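Local coordinates for actin-binding protein (Saccharomyces cerevisiae, PDB 1HQZ), which binds the sides of actin filaments, through its N-terminal cofilin-homology domain, and recruits the ARP2/3 complex to them to regulate actin assembly, at residues 32-46 with 55-69. Residues are numbered along the deposited sequence; the frame is centred on the assembly and turned at random.
Sequences WLIISPNAKKEYEPE and FLQLFDETKVQYGLA
Leu33 pairs with Leu68 and Ile35 with Tyr66 as hydrogen-bonded pairs of antiparallel strands 32-37 and 65-69, adjacent inner strands in the mixed sheet of the ADF-homology (cofilin-like) fold. Four backbone bonds join them, Leu33 N to Leu68 O at 2.7 Å being one. The packing is tightest on the face bearing Trp32 and Ile34, where the end of helix 52-56 and the loop after it lie over the sheet. Phe55 CB sits over one face of the Trp32 indole, 3.5 Å from the centroid of its five-membered ring, while Trp32 CB lies over the face of the Phe55 ring; the two side chains run past each other in opposite directions. With CG between the backbone N and carbonyl carbon (chi1 62°), the indole reaches Leu58, whose CD1 meets its edge at CH2. Ile34 extends CD1 squarely over the centre of the Phe59 ring, 3.6 Å from the centroid, and sets CG1 at the edge of Phe55. Gly67, beside Ile34, leaves room for Phe55, whose ring edge points at its CA. On the opposite face, Ile35 and Tyr66 pack against helix 93-110, and Leu33 and Leu68 against helix 12-24.

The loose, solvent side is confined to exposed Glu46, which makes a long salt bridge from OE2 to Lys63 NZ, 3.9 Å, and whose OE1 takes a weak bond from Gln65 NE2. The Gln65 amide itself is buried and held at both ends: Gln65 NE2 donates nearly straight, and nearly in the amide plane, to Ser36 OG, and Gln65 OE1 accepts from Asp60 N. On the face of Ile35 and Tyr66, one water links the hydroxyls of Tyr43 and Tyr66, and Tyr43 OH donates to Val64 O at 2.7 Å, from above the carbonyl plane.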
ATOM      1  N   TRP A  32      -8.982   0.140  -1.877  1.00 30.52           N
ATOM      2  CA  TRP A  32      -7.536   0.067  -1.957  1.00 29.29           C
ATOM      3  C   TRP A  32      -6.968   1.285  -2.663  1.00 28.36           C
ATOM      4  O   TRP A  32      -7.670   1.979  -3.405  1.00 29.89           O
ATOM      5  CB  TRP A  32      -7.069  -1.226  -2.642  1.00 29.21           C
ATOM      6  CG  TRP A  32      -7.502  -1.424  -4.063  1.00 27.45           C
ATOM      7  CD1 TRP A  32      -8.520  -2.215  -4.509  1.00 26.82           C
ATOM      8  CD2 TRP A  32      -6.854  -0.907  -5.230  1.00 28.10           C
ATOM      9  NE1 TRP A  32      -8.539  -2.238  -5.881  1.00 26.76           N
ATOM     10  CE2 TRP A  32      -7.527  -1.443  -6.351  1.00 28.48           C
ATOM     11  CE3 TRP A  32      -5.768  -0.043  -5.436  1.00 28.66           C
ATOM     12  CZ2 TRP A  32      -7.149  -1.146  -7.666  1.00 28.88           C
ATOM     13  CZ3 TRP A  32      -5.390   0.251  -6.733  1.00 28.43           C
ATOM     14  CH2 TRP A  32      -6.081  -0.303  -7.838  1.00 29.70           C
ATOM     15  N   LEU A  33      -5.689   1.535  -2.419  1.00 28.44           N
ATOM     16  CA  LEU A  33      -4.980   2.684  -2.971  1.00 28.21           C
ATOM     17  C   LEU A  33      -3.505   2.354  -3.153  1.00 27.26           C
ATOM     18  O   LEU A  33      -2.921   1.635  -2.342  1.00 26.47           O
ATOM     19  CB  LEU A  33      -5.076   3.871  -1.993  1.00 27.50           C
ATOM     20  CG  LEU A  33      -3.974   4.948  -2.058  1.00 28.46           C
ATOM     21  CD1 LEU A  33      -4.143   5.799  -3.317  1.00 25.75           C
ATOM     22  CD2 LEU A  33      -4.050   5.837  -0.799  1.00 27.29           C
ATOM     23  N   ILE A  34      -2.914   2.878  -4.218  1.00 25.15           N
ATOM     24  CA  ILE A  34      -1.492   2.696  -4.456  1.00 26.19           C
ATOM     25  C   ILE A  34      -0.932   4.093  -4.677  1.00 27.62           C
ATOM     26  O   ILE A  34      -1.442   4.841  -5.523  1.00 25.97           O
ATOM     27  CB  ILE A  34      -1.193   1.868  -5.732  1.00 28.29           C
ATOM     28  CG1 ILE A  34      -1.581   0.397  -5.511  1.00 29.96           C
ATOM     29  CG2 ILE A  34       0.297   1.986  -6.087  1.00 24.06           C
ATOM     30  CD1 ILE A  34      -1.246  -0.528  -6.695  1.00 27.11           C
ATOM     31  N   ILE A  35       0.078   4.468  -3.902  1.00 27.89           N
ATOM     32  CA  ILE A  35       0.692   5.778  -4.102  1.00 28.81           C
ATOM     33  C   ILE A  35       2.047   5.585  -4.772  1.00 31.09           C
ATOM     34  O   ILE A  35       2.823   4.707  -4.392  1.00 31.24           O
ATOM     35  CB  ILE A  35       0.875   6.563  -2.777  1.00 29.76           C
ATOM     36  CG1 ILE A  35       1.809   5.800  -1.837  1.00 26.12           C
ATOM     37  CG2 ILE A  35      -0.488   6.834  -2.143  1.00 28.88           C
ATOM     38  CD1 ILE A  35       2.155   6.564  -0.587  1.00 28.45           C
ATOM     39  N   SER A  36       2.326   6.420  -5.766  1.00 35.12           N
ATOM     40  CA  SER A  36       3.559   6.339  -6.532  1.00 37.53           C
ATOM     41  C   SER A  36       4.179   7.735  -6.690  1.00 39.90           C
ATOM     42  O   SER A  36       3.483   8.752  -6.609  1.00 42.10           O
ATOM     43  CB  SER A  36       3.244   5.722  -7.902  1.00 35.56           C
ATOM     44  OG  SER A  36       4.418   5.430  -8.639  1.00 36.67           O
ATOM     45  N   PRO A  37       5.498   7.802  -6.928  1.00 41.96           N
ATOM     46  CA  PRO A  37       6.175   9.094  -7.082  1.00 44.02           C
ATOM     47  C   PRO A  37       6.011   9.708  -8.470  1.00 46.27           C
ATOM     48  O   PRO A  37       6.156   9.012  -9.480  1.00 46.93           O
ATOM     49  CB  PRO A  37       7.622   8.744  -6.766  1.00 44.21           C
ATOM     50  CG  PRO A  37       7.753   7.394  -7.419  1.00 43.04           C
ATOM     51  CD  PRO A  37       6.461   6.689  -7.027  1.00 41.95           C
ATOM     52  N   ASN A  38       5.706  11.007  -8.519  1.00 47.84           N
ATOM     53  CA  ASN A  38       5.544  11.694  -9.804  1.00 49.97           C
ATOM     54  C   ASN A  38       6.894  12.126 -10.369  1.00 51.53           C
ATOM     55  O   ASN A  38       7.946  11.789  -9.824  1.00 50.90           O
ATOM     56  CB  ASN A  38       4.624  12.921  -9.674  1.00 48.18           C
ATOM     57  CG  ASN A  38       5.142  13.955  -8.685  1.00 49.15           C
ATOM     58  OD1 ASN A  38       6.352  14.163  -8.551  1.00 45.19           O
ATOM     59  ND2 ASN A  38       4.217  14.626  -7.999  1.00 48.42           N
ATOM     60  N   ALA A  39       6.862  12.873 -11.467  1.00 53.07           N
ATOM     61  CA  ALA A  39       8.089  13.341 -12.103  1.00 55.68           C
ATOM     62  C   ALA A  39       8.994  14.092 -11.126  1.00 56.36           C
ATOM     63  O   ALA A  39      10.219  14.024 -11.227  1.00 57.44           O
ATOM     64  CB  ALA A  39       7.750  14.233 -13.295  1.00 55.99           C
ATOM     65  N   LYS A  40       8.391  14.799 -10.178  1.00 57.18           N
ATOM     66  CA  LYS A  40       9.157  15.560  -9.199  1.00 57.86           C
ATOM     67  C   LYS A  40       9.477  14.753  -7.949  1.00 57.09           C
ATOM     68  O   LYS A  40       9.828  15.320  -6.913  1.00 56.63           O
ATOM     69  CB  LYS A  40       8.385  16.819  -8.796  1.00 60.55           C
ATOM     70  CG  LYS A  40       8.009  17.724  -9.961  1.00 63.56           C
ATOM     71  CD  LYS A  40       7.295  18.980  -9.474  1.00 66.02           C
ATOM     72  CE  LYS A  40       7.020  19.945 -10.618  1.00 67.45           C
ATOM     73  NZ  LYS A  40       6.421  21.223 -10.128  1.00 68.46           N
ATOM     74  N   LYS A  41       9.353  13.432  -8.050  1.00 57.31           N
ATOM     75  CA  LYS A  41       9.619  12.522  -6.930  1.00 56.94           C
ATOM     76  C   LYS A  41       8.683  12.728  -5.748  1.00 55.28           C
ATOM     77  O   LYS A  41       9.019  12.394  -4.614  1.00 55.63           O
ATOM     78  CB  LYS A  41      11.066  12.655  -6.453  1.00 57.95           C
ATOM     79  CG  LYS A  41      12.090  12.217  -7.473  1.00 59.00           C
ATOM     80  CD  LYS A  41      13.489  12.427  -6.951  1.00 61.54           C
ATOM     81  CE  LYS A  41      14.524  12.166  -8.031  1.00 62.95           C
ATOM     82  NZ  LYS A  41      15.892  12.533  -7.560  1.00 65.06           N
ATOM     83  N   GLU A  42       7.508  13.283  -6.016  1.00 55.00           N
ATOM     84  CA  GLU A  42       6.517  13.512  -4.970  1.00 54.59           C
ATOM     85  C   GLU A  42       5.494  12.369  -5.037  1.00 51.64           C
ATOM     86  O   GLU A  42       5.030  12.009  -6.120  1.00 49.81           O
ATOM     87  CB  GLU A  42       5.813  14.853  -5.196  1.00 57.89           C
ATOM     88  CG  GLU A  42       6.760  16.022  -5.443  1.00 61.93           C
ATOM     89  CD  GLU A  42       6.028  17.326  -5.740  1.00 64.35           C
ATOM     90  OE1 GLU A  42       5.181  17.345  -6.663  1.00 64.80           O
ATOM     91  OE2 GLU A  42       6.308  18.332  -5.053  1.00 65.57           O
ATOM     92  N   TYR A  43       5.156  11.786  -3.892  1.00 48.02           N
ATOM     93  CA  TYR A  43       4.187  10.703  -3.891  1.00 45.91           C
ATOM     94  C   TYR A  43       2.755  11.199  -3.876  1.00 45.70           C
ATOM     95  O   TYR A  43       2.398  12.089  -3.104  1.00 45.46           O
ATOM     96  CB  TYR A  43       4.406   9.767  -2.703  1.00 44.70           C
ATOM     97  CG  TYR A  43       5.461   8.721  -2.955  1.00 42.52           C
ATOM     98  CD1 TYR A  43       6.818   9.036  -2.879  1.00 40.70           C
ATOM     99  CD2 TYR A  43       5.102   7.415  -3.305  1.00 41.39           C
ATOM    100  CE1 TYR A  43       7.799   8.078  -3.144  1.00 40.88           C
ATOM    101  CE2 TYR A  43       6.069   6.448  -3.573  1.00 40.30           C
ATOM    102  CZ  TYR A  43       7.416   6.785  -3.491  1.00 41.67           C
ATOM    103  OH  TYR A  43       8.379   5.837  -3.756  1.00 39.61           O
ATOM    104  N   GLU A  44       1.939  10.611  -4.742  1.00 44.85           N
ATOM    105  CA  GLU A  44       0.531  10.957  -4.826  1.00 45.65           C
ATOM    106  C   GLU A  44      -0.258   9.720  -5.250  1.00 43.20           C
ATOM    107  O   GLU A  44       0.320   8.735  -5.714  1.00 42.34           O
ATOM    108  CB  GLU A  44       0.326  12.092  -5.831  1.00 48.66           C
ATOM    109  CG  GLU A  44       0.803  11.782  -7.233  1.00 53.33           C
ATOM    110  CD  GLU A  44       0.748  13.001  -8.137  1.00 57.06           C
ATOM    111  OE1 GLU A  44       1.037  12.869  -9.350  1.00 58.15           O
ATOM    112  OE2 GLU A  44       0.417  14.094  -7.629  1.00 57.45           O
ATOM    113  N   PRO A  45      -1.586   9.748  -5.083  1.00 41.73           N
ATOM    114  CA  PRO A  45      -2.410   8.600  -5.467  1.00 41.67           C
ATOM    115  C   PRO A  45      -2.226   8.277  -6.937  1.00 41.09           C
ATOM    116  O   PRO A  45      -2.386   9.143  -7.787  1.00 42.65           O
ATOM    117  CB  PRO A  45      -3.826   9.077  -5.170  1.00 41.16           C
ATOM    118  CG  PRO A  45      -3.627  10.004  -4.022  1.00 42.44           C
ATOM    119  CD  PRO A  45      -2.411  10.791  -4.455  1.00 41.43           C
ATOM    120  N   GLU A  46      -1.874   7.038  -7.245  1.00 41.20           N
ATOM    121  CA  GLU A  46      -1.710   6.664  -8.637  1.00 41.43           C
ATOM    122  C   GLU A  46      -2.965   5.969  -9.110  1.00 40.10           C
ATOM    123  O   GLU A  46      -3.456   6.227 -10.206  1.00 39.89           O
ATOM    124  CB  GLU A  46      -0.522   5.732  -8.822  1.00 42.92           C
ATOM    125  CG  GLU A  46      -0.373   5.297 -10.258  1.00 49.30           C
ATOM    126  CD  GLU A  46       0.960   4.656 -10.534  1.00 55.26           C
ATOM    127  OE1 GLU A  46       1.070   3.407 -10.443  1.00 57.31           O
ATOM    128  OE2 GLU A  46       1.906   5.419 -10.835  1.00 58.50           O
ATOM    129  N   PHE A  55      -6.016  -4.774  -7.193  1.00 29.92           N
ATOM    130  CA  PHE A  55      -4.967  -4.133  -6.408  1.00 31.00           C
ATOM    131  C   PHE A  55      -3.617  -4.814  -6.601  1.00 31.69           C
ATOM    132  O   PHE A  55      -2.620  -4.179  -6.958  1.00 31.15           O
ATOM    133  CB  PHE A  55      -5.374  -4.173  -4.926  1.00 29.16           C
ATOM    134  CG  PHE A  55      -4.315  -3.680  -3.965  1.00 29.61           C
ATOM    135  CD1 PHE A  55      -3.761  -2.404  -4.097  1.00 28.79           C
ATOM    136  CD2 PHE A  55      -3.936  -4.466  -2.880  1.00 27.95           C
ATOM    137  CE1 PHE A  55      -2.852  -1.920  -3.151  1.00 28.31           C
ATOM    138  CE2 PHE A  55      -3.032  -4.002  -1.935  1.00 29.60           C
ATOM    139  CZ  PHE A  55      -2.487  -2.720  -2.070  1.00 31.02           C
ATOM    140  N   LEU A  56      -3.591  -6.122  -6.390  1.00 34.22           N
ATOM    141  CA  LEU A  56      -2.353  -6.880  -6.499  1.00 34.36           C
ATOM    142  C   LEU A  56      -1.696  -6.842  -7.870  1.00 34.23           C
ATOM    143  O   LEU A  56      -0.497  -7.095  -8.001  1.00 33.88           O
ATOM    144  CB  LEU A  56      -2.601  -8.319  -6.061  1.00 34.50           C
ATOM    145  CG  LEU A  56      -3.101  -8.390  -4.612  1.00 35.06           C
ATOM    146  CD1 LEU A  56      -3.482  -9.824  -4.260  1.00 33.96           C
ATOM    147  CD2 LEU A  56      -2.019  -7.863  -3.674  1.00 33.29           C
ATOM    148  N   GLN A  57      -2.472  -6.492  -8.884  1.00 35.48           N
ATOM    149  CA  GLN A  57      -1.963  -6.421 -10.248  1.00 36.51           C
ATOM    150  C   GLN A  57      -1.681  -5.005 -10.727  1.00 36.33           C
ATOM    151  O   GLN A  57      -1.407  -4.792 -11.907  1.00 37.42           O
ATOM    152  CB  GLN A  57      -2.980  -7.023 -11.196  1.00 38.27           C
ATOM    153  CG  GLN A  57      -3.303  -8.468 -10.942  1.00 40.44           C
ATOM    154  CD  GLN A  57      -4.245  -8.975 -11.991  1.00 45.29           C
ATOM    155  OE1 GLN A  57      -5.455  -8.734 -11.933  1.00 47.36           O
ATOM    156  NE2 GLN A  57      -3.699  -9.656 -12.985  1.00 49.74           N
ATOM    157  N   LEU A  58      -1.734  -4.029  -9.836  1.00 35.49           N
ATOM    158  CA  LEU A  58      -1.550  -2.662 -10.295  1.00 35.24           C
ATOM    159  C   LEU A  58      -0.270  -1.969  -9.897  1.00 33.40           C
ATOM    160  O   LEU A  58      -0.180  -0.748 -10.014  1.00 33.43           O
ATOM    161  CB  LEU A  58      -2.747  -1.807  -9.860  1.00 37.83           C
ATOM    162  CG  LEU A  58      -4.162  -2.239 -10.251  1.00 38.74           C
ATOM    163  CD1 LEU A  58      -4.900  -1.036 -10.832  1.00 47.24           C
ATOM    164  CD2 LEU A  58      -4.143  -3.329 -11.293  1.00 44.75           C
ATOM    165  N   PHE A  59       0.719  -2.726  -9.434  1.00 32.01           N
ATOM    166  CA  PHE A  59       1.990  -2.121  -9.051  1.00 33.14           C
ATOM    167  C   PHE A  59       2.928  -2.009 -10.256  1.00 35.51           C
ATOM    168  O   PHE A  59       2.921  -2.868 -11.146  1.00 33.37           O
ATOM    169  CB  PHE A  59       2.662  -2.921  -7.928  1.00 29.99           C
ATOM    170  CG  PHE A  59       1.959  -2.807  -6.597  1.00 29.16           C
ATOM    171  CD1 PHE A  59       0.984  -3.731  -6.226  1.00 26.47           C
ATOM    172  CD2 PHE A  59       2.258  -1.753  -5.724  1.00 24.36           C
ATOM    173  CE1 PHE A  59       0.304  -3.615  -4.990  1.00 25.94           C
ATOM    174  CE2 PHE A  59       1.596  -1.624  -4.505  1.00 25.76           C
ATOM    175  CZ  PHE A  59       0.610  -2.565  -4.133  1.00 24.59           C
ATOM    176  N   ASP A  60       3.728  -0.942 -10.273  1.00 35.62           N
ATOM    177  CA  ASP A  60       4.667  -0.665 -11.367  1.00 38.83           C
ATOM    178  C   ASP A  60       6.059  -1.232 -11.076  1.00 38.72           C
ATOM    179  O   ASP A  60       6.717  -0.803 -10.133  1.00 38.87           O
ATOM    180  CB  ASP A  60       4.768   0.850 -11.572  1.00 40.00           C
ATOM    181  CG  ASP A  60       5.356   1.225 -12.923  1.00 43.58           C
ATOM    182  OD1 ASP A  60       6.351   0.601 -13.346  1.00 43.01           O
ATOM    183  OD2 ASP A  60       4.821   2.160 -13.554  1.00 45.98           O
ATOM    184  N   GLU A  61       6.511  -2.175 -11.900  1.00 40.77           N
ATOM    185  CA  GLU A  61       7.817  -2.806 -11.717  1.00 41.80           C
ATOM    186  C   GLU A  61       9.033  -1.891 -11.858  1.00 40.16           C
ATOM    187  O   GLU A  61      10.162  -2.336 -11.670  1.00 40.02           O
ATOM    188  CB  GLU A  61       7.977  -3.986 -12.678  1.00 46.30           C
ATOM    189  CG  GLU A  61       7.865  -3.609 -14.144  1.00 52.52           C
ATOM    190  CD  GLU A  61       8.083  -4.798 -15.067  1.00 56.81           C
ATOM    191  OE1 GLU A  61       7.353  -5.809 -14.928  1.00 59.15           O
ATOM    192  OE2 GLU A  61       8.984  -4.719 -15.931  1.00 58.89           O
ATOM    193  N   THR A  62       8.816  -0.621 -12.177  1.00 38.47           N
ATOM    194  CA  THR A  62       9.941   0.304 -12.313  1.00 38.19           C
ATOM    195  C   THR A  62       9.952   1.378 -11.232  1.00 37.57           C
ATOM    196  O   THR A  62      10.796   2.266 -11.246  1.00 35.99           O
ATOM    197  CB  THR A  62       9.936   1.016 -13.700  1.00 39.61           C
ATOM    198  OG1 THR A  62       8.751   1.816 -13.831  1.00 40.77           O
ATOM    199  CG2 THR A  62       9.994  -0.013 -14.834  1.00 36.60           C
ATOM    200  N   LYS A  63       9.012   1.299 -10.293  1.00 36.40           N
ATOM    201  CA  LYS A  63       8.926   2.303  -9.237  1.00 36.74           C
ATOM    202  C   LYS A  63       8.673   1.712  -7.866  1.00 35.44           C
ATOM    203  O   LYS A  63       8.058   0.648  -7.737  1.00 33.70           O
ATOM    204  CB  LYS A  63       7.788   3.290  -9.525  1.00 36.77           C
ATOM    205  CG  LYS A  63       7.846   3.971 -10.875  1.00 41.67           C
ATOM    206  CD  LYS A  63       6.577   4.780 -11.098  1.00 43.67           C
ATOM    207  CE  LYS A  63       6.506   5.329 -12.507  1.00 45.06           C
ATOM    208  NZ  LYS A  63       5.268   6.134 -12.694  1.00 46.74           N
ATOM    209  N   VAL A  64       9.149   2.421  -6.847  1.00 32.71           N
ATOM    210  CA  VAL A  64       8.933   2.027  -5.467  1.00 32.66           C
ATOM    211  C   VAL A  64       7.573   2.626  -5.134  1.00 32.91           C
ATOM    212  O   VAL A  64       7.372   3.832  -5.267  1.00 33.51           O
ATOM    213  CB  VAL A  64       9.993   2.645  -4.532  1.00 32.92           C
ATOM    214  CG1 VAL A  64       9.590   2.444  -3.076  1.00 34.22           C
ATOM    215  CG2 VAL A  64      11.330   2.021  -4.793  1.00 32.20           C
ATOM    216  N   GLN A  65       6.632   1.796  -4.709  1.00 33.42           N
ATOM    217  CA  GLN A  65       5.305   2.295  -4.392  1.00 32.16           C
ATOM    218  C   GLN A  65       4.772   1.717  -3.099  1.00 32.10           C
ATOM    219  O   GLN A  65       5.313   0.759  -2.561  1.00 36.70           O
ATOM    220  CB  GLN A  65       4.332   1.947  -5.520  1.00 29.38           C
ATOM    221  CG  GLN A  65       4.793   2.382  -6.906  1.00 31.06           C
ATOM    222  CD  GLN A  65       3.907   1.827  -8.003  1.00 29.95           C
ATOM    223  OE1 GLN A  65       3.691   0.617  -8.090  1.00 30.93           O
ATOM    224  NE2 GLN A  65       3.395   2.707  -8.847  1.00 32.10           N
ATOM    225  N   TYR A  66       3.687   2.295  -2.609  1.00 31.97           N
ATOM    226  CA  TYR A  66       3.082   1.798  -1.393  1.00 30.12           C
ATOM    227  C   TYR A  66       1.610   1.622  -1.660  1.00 30.46           C
ATOM    228  O   TYR A  66       0.980   2.467  -2.297  1.00 29.36           O
ATOM    229  CB  TYR A  66       3.326   2.775  -0.240  1.00 29.23           C
ATOM    230  CG  TYR A  66       4.801   3.066  -0.058  1.00 27.45           C
ATOM    231  CD1 TYR A  66       5.433   4.043  -0.819  1.00 29.13           C
ATOM    232  CD2 TYR A  66       5.578   2.291   0.794  1.00 29.06           C
ATOM    233  CE1 TYR A  66       6.816   4.233  -0.746  1.00 28.76           C
ATOM    234  CE2 TYR A  66       6.955   2.467   0.880  1.00 28.94           C
ATOM    235  CZ  TYR A  66       7.566   3.438   0.100  1.00 30.44           C
ATOM    236  OH  TYR A  66       8.928   3.583   0.145  1.00 28.65           O
ATOM    237  N   GLY A  67       1.081   0.494  -1.200  1.00 30.56           N
ATOM    238  CA  GLY A  67      -0.325   0.196  -1.393  1.00 28.97           C
ATOM    239  C   GLY A  67      -1.014   0.049  -0.053  1.00 28.70           C
ATOM    240  O   GLY A  67      -0.390  -0.306   0.955  1.00 26.19           O
ATOM    241  N   LEU A  68      -2.314   0.317  -0.054  1.00 28.84           N
ATOM    242  CA  LEU A  68      -3.133   0.242   1.152  1.00 29.57           C
ATOM    243  C   LEU A  68      -4.443  -0.393   0.754  1.00 29.30           C
ATOM    244  O   LEU A  68      -5.067   0.035  -0.217  1.00 28.09           O
ATOM    245  CB  LEU A  68      -3.397   1.657   1.677  1.00 30.17           C
ATOM    246  CG  LEU A  68      -4.392   1.859   2.818  1.00 33.66           C
ATOM    247  CD1 LEU A  68      -3.771   1.421   4.125  1.00 31.00           C
ATOM    248  CD2 LEU A  68      -4.776   3.340   2.881  1.00 34.33           C
ATOM    249  N   ALA A  69      -4.873  -1.417   1.480  1.00 28.01           N
ATOM    250  CA  ALA A  69      -6.137  -2.036   1.125  1.00 30.17           C
ATOM    251  C   ALA A  69      -6.904  -2.543   2.325  1.00 30.12           C
ATOM    252  O   ALA A  69      -6.326  -3.028   3.301  1.00 29.12           O
ATOM    253  CB  ALA A  69      -5.911  -3.171   0.134  1.00 30.19           C
TER
HETATM  254  O   HOH W   1       9.867   5.581  -1.542  1.00 31.10           O